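Local coordinates for DNA binding protein (Mycobacterium tuberculosis, PDB 4NB5) that binds promoter DNA as a MarR-type homodimeric repressor, controlling the expression of MmpS-MmpL transport systems and of its own gene, at residues D15-V20 with L40-V45; Q51-L56 with R89-R94. One frame throughout, in Å; residues are numbered along the deposited sequence. Where two conformers were deposited one is given.

Contact 1: D15-V20 with L40-V45; sequences DIMEFV and LGWLLV
With chi1 of Ile16 at -77°, its CG2 lies anti to the backbone N and points at Val45, whose own CG2 sits between backbone N and carbonyl carbon. The two side chains meet tip to tip, Ile16 CG2 to Val45 CG2 at 3.4 Å, a close methyl-to-methyl approach. Ile16 CD1 closes on the other branch, 3.6 Å from Val45 CG1.

One turn on, Phe19 carries its ring across to helix 34-45, CG anti to the backbone N (chi1 168°). The ring presents its edge to Gly41, with Phe19 CE2 3.4 Å from Gly41 O in the plane of the ring, and crosses Leu44 at about a right angle. Gly41 lets the backbones come close, its CA 4.8 Å from the CA of Val20. Val20 CG2 rests against Trp42 N at 3.8 Å and at the edge of the indole.

Segments 16-20 and 40-45 run roughly antiparallel, their axes at 142°. Leu125 and Gly121 of the second subunit pack on Ile16 and Phe19, consistent with a place at the dimer interface. No hydrogen bond joins the two segments, so the contact between them is essentially apolar packing, mostly buried.

Contact 2: Q51-L56 with R89-R94; sequences QSSEEL and RRTYFR
Gln51 O takes the shortest bond between the segments, from Phe93 N at 2.8 Å, with the donor tilted 19° from the carbonyl plane. Tyr92 CA adds a CA-H...O contact to the same oxygen. The return bond, Gln51 N to Phe93 O at 2.9 Å, is nearly straight (170°) and completes an antiparallel hydrogen-bonded pair.

At the next step Ser52 faces Tyr92 as a non-hydrogen-bonded pair. There the Tyr92 ring lies beside the serine, its CE1 3.7 Å from Ser52 CB. Beyond it Thr91 O receives Ser53 N at 2.9 Å, so the last backbone bond is made by the first residue of helix 53-59. That turn opens the helix-turn-helix assigned to DNA binding, and strand 92-95 belongs to the wing of the winged-helix fold of MarR proteins. Ser52 is the N-cap: its OG, turned between backbone N and carbonyl carbon (chi1 76°), accepts from Glu55 N, while Ser52 N donates to Glu55 OE1 at 3.0 Å, a capping box.

On the opposite face from Tyr92, Phe93 meets Leu56 at about a right angle, CD2 to Leu56 CD1 at 3.8 Å, with Ala71 and Ile75 of helix 64-77 also against the ring. Near Glu54 a water donates to its OE1 at 2.6 Å and accepts from Thr91 N, bridging helix and wing.

Contact 1 and contact 2 have centres about 17 Å apart and follow one another along the chain, helix 34-45 leading into strand 51-52. They touch directly through Trp42: its NE1 lies 2.9 Å from Gln51 OE1, a probable hydrogen bond, and its CD1 packs 3.4 Å from Leu56 CD2. Leu43 CD2 also reaches Gln51 CG at 4.0 Å. Trp42 therefore faces helix 16-28 with one part of its indole and the helix-turn-helix with another, connecting the helical layer that the second subunit packs against to the DNA-binding part. The bound 1,3-dihydroxypropan-2-yl octadecanoate lies about 10 Å from the side chain of Leu44 in contact 1.

Contact 1: D15-V20 with L40-V45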
ATOM      1  N   ASP B  15      20.178 -24.361 -10.230  1.00 20.44           N
ATOM      2  CA  ASP B  15      20.419 -24.105  -8.820  1.00 16.01           C
ATOM      3  C   ASP B  15      19.917 -22.720  -8.471  1.00 13.10           C
ATOM      4  O   ASP B  15      19.448 -21.977  -9.333  1.00 13.20           O
ATOM      5  CB  ASP B  15      21.891 -24.291  -8.434  1.00 18.16           C
ATOM      6  CG  ASP B  15      22.817 -23.295  -9.104  1.00 31.99           C
ATOM      7  OD1 ASP B  15      24.009 -23.627  -9.272  1.00 38.99           O
ATOM      8  OD2 ASP B  15      22.370 -22.184  -9.445  1.00 26.08           O
ATOM      9  N   ILE B  16      20.004 -22.389  -7.194  1.00 14.94           N
ATOM     10  CA  ILE B  16      19.456 -21.134  -6.695  1.00 13.66           C
ATOM     11  C   ILE B  16      20.052 -19.893  -7.347  1.00 19.60           C
ATOM     12  O   ILE B  16      19.349 -18.897  -7.538  1.00 18.49           O
ATOM     13  CB  ILE B  16      19.644 -21.023  -5.173  1.00 19.57           C
ATOM     14  CG1 ILE B  16      18.619 -21.887  -4.441  1.00 25.55           C
ATOM     15  CG2 ILE B  16      19.535 -19.573  -4.728  1.00 52.79           C
ATOM     16  CD1 ILE B  16      17.221 -21.794  -4.992  1.00 34.41           C
ATOM     17  N   MET B  17      21.337 -19.899  -7.676  1.00 16.72           N
ATOM     18  CA  MET B  17      21.869 -18.677  -8.250  0.52 24.90           C
ATOM     19  C   MET B  17      21.374 -18.473  -9.678  1.00 18.75           C
ATOM     20  O   MET B  17      21.246 -17.329 -10.100  1.00 17.30           O
ATOM     21  CB  MET B  17      23.392 -18.569  -8.145  0.52 37.18           C
ATOM     22  CG  MET B  17      23.870 -17.942  -6.826  0.52 37.92           C
ATOM     23  SD  MET B  17      22.936 -16.493  -6.236  0.52 35.49           S
ATOM     24  CE  MET B  17      23.417 -15.225  -7.411  0.52 19.72           C
ATOM     25  N   GLU B  18      21.035 -19.545 -10.392  1.00 14.50           N
ATOM     26  CA  GLU B  18      20.443 -19.402 -11.719  1.00 12.12           C
ATOM     27  C   GLU B  18      19.057 -18.750 -11.617  1.00 11.75           C
ATOM     28  O   GLU B  18      18.683 -17.915 -12.439  1.00 15.19           O
ATOM     29  CB  GLU B  18      20.342 -20.758 -12.415  1.00 25.40           C
ATOM     30  CG  GLU B  18      19.762 -20.689 -13.817  1.00 41.36           C
ATOM     31  CD  GLU B  18      19.823 -22.021 -14.539  1.00 66.13           C
ATOM     32  OE1 GLU B  18      19.434 -22.074 -15.726  1.00 70.66           O
ATOM     33  OE2 GLU B  18      20.264 -23.014 -13.921  1.00 53.61           O
ATOM     34  N   PHE B  19      18.299 -19.132 -10.596  1.00  9.77           N
ATOM     35  CA  PHE B  19      16.994 -18.524 -10.352  1.00  7.72           C
ATOM     36  C   PHE B  19      17.149 -17.034 -10.015  1.00  7.60           C
ATOM     37  O   PHE B  19      16.441 -16.177 -10.558  1.00  8.98           O
ATOM     38  CB  PHE B  19      16.280 -19.261  -9.216  1.00  8.58           C
ATOM     39  CG  PHE B  19      15.071 -18.542  -8.701  1.00  8.92           C
ATOM     40  CD1 PHE B  19      13.899 -18.515  -9.439  1.00  9.60           C
ATOM     41  CD2 PHE B  19      15.114 -17.882  -7.485  1.00  8.59           C
ATOM     42  CE1 PHE B  19      12.794 -17.842  -8.967  1.00 10.34           C
ATOM     43  CE2 PHE B  19      14.020 -17.206  -7.011  1.00  7.91           C
ATOM     44  CZ  PHE B  19      12.859 -17.183  -7.748  1.00  7.66           C
ATOM     45  N   VAL B  20      18.067 -16.730  -9.105  1.00 10.45           N
ATOM     46  CA  VAL B  20      18.310 -15.357  -8.686  1.00 10.45           C
ATOM     47  C   VAL B  20      18.727 -14.507  -9.890  1.00  9.36           C
ATOM     48  O   VAL B  20      18.222 -13.401 -10.100  1.00 10.54           O
ATOM     49  CB  VAL B  20      19.380 -15.299  -7.582  1.00 10.34           C
ATOM     50  CG1 VAL B  20      19.841 -13.866  -7.339  1.00 10.44           C
ATOM     51  CG2 VAL B  20      18.840 -15.904  -6.304  1.00  9.80           C
ATOM     52  N   LEU B  40      14.849  -9.779  -4.670  1.00  7.56           N
ATOM     53  CA  LEU B  40      13.575 -10.460  -4.498  1.00  8.71           C
ATOM     54  C   LEU B  40      13.768 -11.965  -4.664  1.00  7.91           C
ATOM     55  O   LEU B  40      13.259 -12.755  -3.877  1.00  6.98           O
ATOM     56  CB  LEU B  40      12.543  -9.935  -5.492  1.00  7.10           C
ATOM     57  CG  LEU B  40      11.161 -10.595  -5.428  1.00  7.08           C
ATOM     58  CD1 LEU B  40      10.561 -10.507  -4.034  1.00 11.43           C
ATOM     59  CD2 LEU B  40      10.217  -9.982  -6.444  1.00  6.83           C
ATOM     60  N   GLY B  41      14.515 -12.362  -5.688  1.00  9.06           N
ATOM     61  CA  GLY B  41      14.799 -13.769  -5.897  1.00  8.57           C
ATOM     62  C   GLY B  41      15.491 -14.408  -4.699  1.00  7.37           C
ATOM     63  O   GLY B  41      15.119 -15.496  -4.262  1.00  7.75           O
ATOM     64  N   TRP B  42      16.504 -13.735  -4.170  1.00  6.97           N
ATOM     65  CA  TRP B  42      17.209 -14.231  -3.001  1.00  9.90           C
ATOM     66  C   TRP B  42      16.256 -14.414  -1.813  1.00  9.83           C
ATOM     67  O   TRP B  42      16.292 -15.433  -1.130  1.00  9.23           O
ATOM     68  CB  TRP B  42      18.359 -13.294  -2.622  1.00  9.24           C
ATOM     69  CG  TRP B  42      19.173 -13.796  -1.464  1.00 10.41           C
ATOM     70  CD1 TRP B  42      19.116 -13.358  -0.175  1.00 13.74           C
ATOM     71  CD2 TRP B  42      20.169 -14.831  -1.495  1.00 10.51           C
ATOM     72  NE1 TRP B  42      20.015 -14.055   0.600  1.00 12.67           N
ATOM     73  CE2 TRP B  42      20.665 -14.960  -0.184  1.00  9.53           C
ATOM     74  CE3 TRP B  42      20.685 -15.645  -2.504  1.00 18.15           C
ATOM     75  CZ2 TRP B  42      21.660 -15.884   0.140  1.00 11.98           C
ATOM     76  CZ3 TRP B  42      21.672 -16.566  -2.173  1.00 18.93           C
ATOM     77  CH2 TRP B  42      22.144 -16.676  -0.860  1.00 14.19           C
ATOM     78  N   LEU B  43      15.390 -13.435  -1.567  1.00  9.96           N
ATOM     79  CA  LEU B  43      14.494 -13.522  -0.407  1.00  7.34           C
ATOM     80  C   LEU B  43      13.401 -14.569  -0.584  1.00  7.38           C
ATOM     81  O   LEU B  43      12.744 -14.957   0.382  1.00  7.95           O
ATOM     82  CB  LEU B  43      13.894 -12.149  -0.086  1.00  7.86           C
ATOM     83  CG  LEU B  43      14.904 -11.148   0.476  1.00 10.86           C
ATOM     84  CD1 LEU B  43      14.331  -9.751   0.489  1.00 10.34           C
ATOM     85  CD2 LEU B  43      15.338 -11.546   1.888  1.00 11.25           C
ATOM     86  N   LEU B  44      13.216 -15.039  -1.814  1.00  6.89           N
ATOM     87  CA  LEU B  44      12.293 -16.129  -2.098  1.00  7.25           C
ATOM     88  C   LEU B  44      12.876 -17.514  -1.797  1.00  8.99           C
ATOM     89  O   LEU B  44      12.131 -18.464  -1.604  1.00 11.71           O
ATOM     90  CB  LEU B  44      11.874 -16.079  -3.569  1.00  5.86           C
ATOM     91  CG  LEU B  44      10.711 -15.128  -3.823  1.00  6.75           C
ATOM     92  CD1 LEU B  44      10.724 -14.652  -5.257  1.00  9.06           C
ATOM     93  CD2 LEU B  44       9.394 -15.786  -3.522  1.00 10.20           C
ATOM     94  N   VAL B  45      14.202 -17.630  -1.766  1.00  7.40           N
ATOM     95  CA  VAL B  45      14.827 -18.946  -1.633  1.00 10.65           C
ATOM     96  C   VAL B  45      15.808 -19.069  -0.476  1.00 10.25           C
ATOM     97  O   VAL B  45      16.245 -20.172  -0.169  1.00 11.08           O
ATOM     98  CB  VAL B  45      15.579 -19.361  -2.918  1.00  8.10           C
ATOM     99  CG1 VAL B  45      14.605 -19.519  -4.072  1.00 15.27           C
ATOM    100  CG2 VAL B  45      16.672 -18.361  -3.255  1.00 13.82           C
TER

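Contact 2: Q51-L56 with R89-R94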
ATOM      1  N   GLN B  51      17.024 -12.037   6.555  1.00 15.88           N
ATOM      2  CA  GLN B  51      18.413 -11.753   6.208  1.00 16.29           C
ATOM      3  C   GLN B  51      18.794 -10.343   6.638  1.00 14.59           C
ATOM      4  O   GLN B  51      18.021  -9.398   6.447  1.00 17.60           O
ATOM      5  CB  GLN B  51      18.609 -11.858   4.692  1.00 16.28           C
ATOM      6  CG  GLN B  51      18.262 -13.208   4.103  1.00 15.37           C
ATOM      7  CD  GLN B  51      19.440 -14.158   4.104  1.00 17.26           C
ATOM      8  OE1 GLN B  51      20.472 -13.879   3.493  1.00 14.85           O
ATOM      9  NE2 GLN B  51      19.294 -15.281   4.787  1.00 18.59           N
ATOM     10  N   SER B  52      19.998 -10.188   7.183  1.00 17.88           N
ATOM     11  CA  SER B  52      20.504  -8.862   7.523  1.00 19.09           C
ATOM     12  C   SER B  52      20.984  -8.118   6.287  1.00 14.64           C
ATOM     13  O   SER B  52      21.303  -8.726   5.261  1.00 16.99           O
ATOM     14  CB  SER B  52      21.663  -8.977   8.514  1.00 23.21           C
ATOM     15  OG  SER B  52      22.840  -9.411   7.853  1.00 20.07           O
ATOM     16  N   SER B  53      21.053  -6.795   6.390  1.00 15.70           N
ATOM     17  CA  SER B  53      21.540  -5.964   5.295  1.00 19.01           C
ATOM     18  C   SER B  53      22.928  -6.418   4.841  1.00 20.86           C
ATOM     19  O   SER B  53      23.215  -6.495   3.641  1.00 16.05           O
ATOM     20  CB  SER B  53      21.591  -4.496   5.725  1.00 28.46           C
ATOM     21  OG  SER B  53      20.288  -3.959   5.853  1.00 43.14           O
ATOM     22  N   GLU B  54      23.780  -6.738   5.810  1.00 19.11           N
ATOM     23  CA  GLU B  54      25.145  -7.166   5.529  1.00 23.06           C
ATOM     24  C   GLU B  54      25.155  -8.503   4.790  1.00 14.07           C
ATOM     25  O   GLU B  54      25.902  -8.678   3.824  1.00 16.53           O
ATOM     26  CB  GLU B  54      25.939  -7.277   6.835  1.00 22.43           C
ATOM     27  CG  GLU B  54      26.156  -5.943   7.562  1.00 48.67           C
ATOM     28  CD  GLU B  54      24.880  -5.318   8.129  1.00 64.03           C
ATOM     29  OE1 GLU B  54      24.797  -4.070   8.145  1.00 62.67           O
ATOM     30  OE2 GLU B  54      23.970  -6.058   8.571  1.00 37.24           O
ATOM     31  N   GLU B  55      24.318  -9.433   5.242  1.00 17.66           N
ATOM     32  CA  GLU B  55      24.212 -10.751   4.625  1.00 12.44           C
ATOM     33  C   GLU B  55      23.758 -10.651   3.173  1.00 14.04           C
ATOM     34  O   GLU B  55      24.239 -11.387   2.305  1.00 13.71           O
ATOM     35  CB  GLU B  55      23.232 -11.628   5.405  1.00 17.11           C
ATOM     36  CG  GLU B  55      23.788 -12.174   6.707  1.00 20.29           C
ATOM     37  CD  GLU B  55      22.759 -12.961   7.502  1.00 50.82           C
ATOM     38  OE1 GLU B  55      21.544 -12.698   7.345  1.00 28.08           O
ATOM     39  OE2 GLU B  55      23.167 -13.844   8.284  1.00 39.52           O
ATOM     40  N   LEU B  56      22.823  -9.739   2.918  1.00 15.51           N
ATOM     41  CA  LEU B  56      22.302  -9.534   1.572  1.00 14.45           C
ATOM     42  C   LEU B  56      23.370  -8.949   0.663  1.00 15.49           C
ATOM     43  O   LEU B  56      23.546  -9.389  -0.474  1.00 15.07           O
ATOM     44  CB  LEU B  56      21.076  -8.616   1.611  1.00 14.11           C
ATOM     45  CG  LEU B  56      19.873  -9.230   2.327  1.00 18.20           C
ATOM     46  CD1 LEU B  56      18.767  -8.202   2.537  1.00 17.69           C
ATOM     47  CD2 LEU B  56      19.344 -10.428   1.555  1.00 16.16           C
ATOM     48  N   ARG B  89      21.040  -4.247  16.503  1.00 43.03           N
ATOM     49  CA  ARG B  89      20.926  -2.983  15.779  1.00 58.83           C
ATOM     50  C   ARG B  89      21.253  -3.138  14.293  1.00 42.17           C
ATOM     51  O   ARG B  89      21.430  -2.155  13.572  1.00 36.74           O
ATOM     52  CB  ARG B  89      21.764  -1.889  16.449  1.00 55.61           C
ATOM     53  CG  ARG B  89      23.184  -1.707  15.946  1.00 65.56           C
ATOM     54  CD  ARG B  89      23.816  -0.529  16.680  1.00 73.34           C
ATOM     55  NE  ARG B  89      25.230  -0.335  16.373  1.00 85.60           N
ATOM     56  CZ  ARG B  89      26.231  -0.937  17.009  1.00 86.70           C
ATOM     57  NH1 ARG B  89      25.987  -1.798  17.991  1.00 85.63           N
ATOM     58  NH2 ARG B  89      27.484  -0.685  16.657  1.00 79.38           N
ATOM     59  N   ARG B  90      21.303  -4.384  13.840  1.00 36.30           N
ATOM     60  CA  ARG B  90      21.351  -4.680  12.416  1.00 42.44           C
ATOM     61  C   ARG B  90      19.953  -4.526  11.823  1.00 30.11           C
ATOM     62  O   ARG B  90      18.950  -4.705  12.517  1.00 39.12           O
ATOM     63  CB  ARG B  90      21.864  -6.103  12.182  1.00 38.07           C
ATOM     64  CG  ARG B  90      23.372  -6.251  12.339  1.00 43.18           C
ATOM     65  CD  ARG B  90      23.786  -7.709  12.425  1.00 35.32           C
ATOM     66  NE  ARG B  90      23.352  -8.319  13.678  1.00 67.74           N
ATOM     67  CZ  ARG B  90      23.565  -9.589  14.007  1.00 48.99           C
ATOM     68  NH1 ARG B  90      24.209 -10.399  13.174  1.00 62.66           N
ATOM     69  NH2 ARG B  90      23.132 -10.054  15.171  1.00 59.58           N
ATOM     70  N   THR B  91      19.894  -4.172  10.544  1.00 37.10           N
ATOM     71  CA  THR B  91      18.636  -4.124   9.808  1.00 28.44           C
ATOM     72  C   THR B  91      18.391  -5.478   9.144  1.00 29.21           C
ATOM     73  O   THR B  91      19.276  -6.004   8.475  1.00 26.42           O
ATOM     74  CB  THR B  91      18.670  -3.038   8.718  1.00 36.03           C
ATOM     75  OG1 THR B  91      18.886  -1.755   9.318  1.00 36.96           O
ATOM     76  CG2 THR B  91      17.362  -3.015   7.935  1.00 40.40           C
ATOM     77  N   TYR B  92      17.206  -6.047   9.346  1.00 23.79           N
ATOM     78  CA  TYR B  92      16.843  -7.304   8.690  1.00 18.21           C
ATOM     79  C   TYR B  92      15.714  -7.093   7.689  1.00 17.53           C
ATOM     80  O   TYR B  92      14.872  -6.212   7.861  1.00 18.08           O
ATOM     81  CB  TYR B  92      16.395  -8.349   9.706  1.00 23.42           C
ATOM     82  CG  TYR B  92      17.481  -8.785  10.651  1.00 29.87           C
ATOM     83  CD1 TYR B  92      18.354  -9.807  10.311  1.00 29.44           C
ATOM     84  CD2 TYR B  92      17.629  -8.176  11.890  1.00 31.50           C
ATOM     85  CE1 TYR B  92      19.348 -10.211  11.178  1.00 40.85           C
ATOM     86  CE2 TYR B  92      18.620  -8.573  12.763  1.00 43.64           C
ATOM     87  CZ  TYR B  92      19.476  -9.590  12.403  1.00 50.18           C
ATOM     88  OH  TYR B  92      20.466  -9.985  13.274  1.00 46.49           O
ATOM     89  N   PHE B  93      15.700  -7.916   6.645  1.00 17.37           N
ATOM     90  CA  PHE B  93      14.581  -7.936   5.712  1.00 12.99           C
ATOM     91  C   PHE B  93      14.103  -9.358   5.546  1.00 12.38           C
ATOM     92  O   PHE B  93      14.850 -10.317   5.752  1.00 14.77           O
ATOM     93  CB  PHE B  93      14.978  -7.380   4.344  1.00 12.26           C
ATOM     94  CG  PHE B  93      15.404  -5.950   4.377  1.00 13.57           C
ATOM     95  CD1 PHE B  93      14.466  -4.931   4.428  1.00 15.19           C
ATOM     96  CD2 PHE B  93      16.747  -5.619   4.372  1.00 21.86           C
ATOM     97  CE1 PHE B  93      14.866  -3.607   4.460  1.00 21.39           C
ATOM     98  CE2 PHE B  93      17.150  -4.302   4.410  1.00 22.34           C
ATOM     99  CZ  PHE B  93      16.210  -3.294   4.452  1.00 24.55           C
ATOM    100  N   ARG B  94      12.847  -9.466   5.142  1.00 12.60           N
ATOM    101  CA  ARG B  94      12.230 -10.749   4.950  1.00 11.93           C
ATOM    102  C   ARG B  94      11.125 -10.635   3.901  1.00 12.21           C
ATOM    103  O   ARG B  94      10.485  -9.643   3.805  1.00 13.17           O
ATOM    104  CB  ARG B  94      11.555 -11.067   6.239  1.00 17.28           C
ATOM    105  CG  ARG B  94      11.340 -12.441   6.557  1.00 24.91           C
ATOM    106  CD  ARG B  94      10.243 -12.439   7.594  1.00 24.43           C
ATOM    107  NE  ARG B  94       9.437 -13.258   6.857  1.00 34.98           N
ATOM    108  CZ  ARG B  94       9.412 -14.537   6.979  1.00 34.83           C
ATOM    109  NH1 ARG B  94      10.018 -15.162   7.918  1.00 64.86           N
ATOM    110  NH2 ARG B  94       8.728 -15.140   6.126  1.00 55.18           N
TER
HETATM  111  O   HOH W   1      22.542  -3.518   9.268  1.00 45.20           O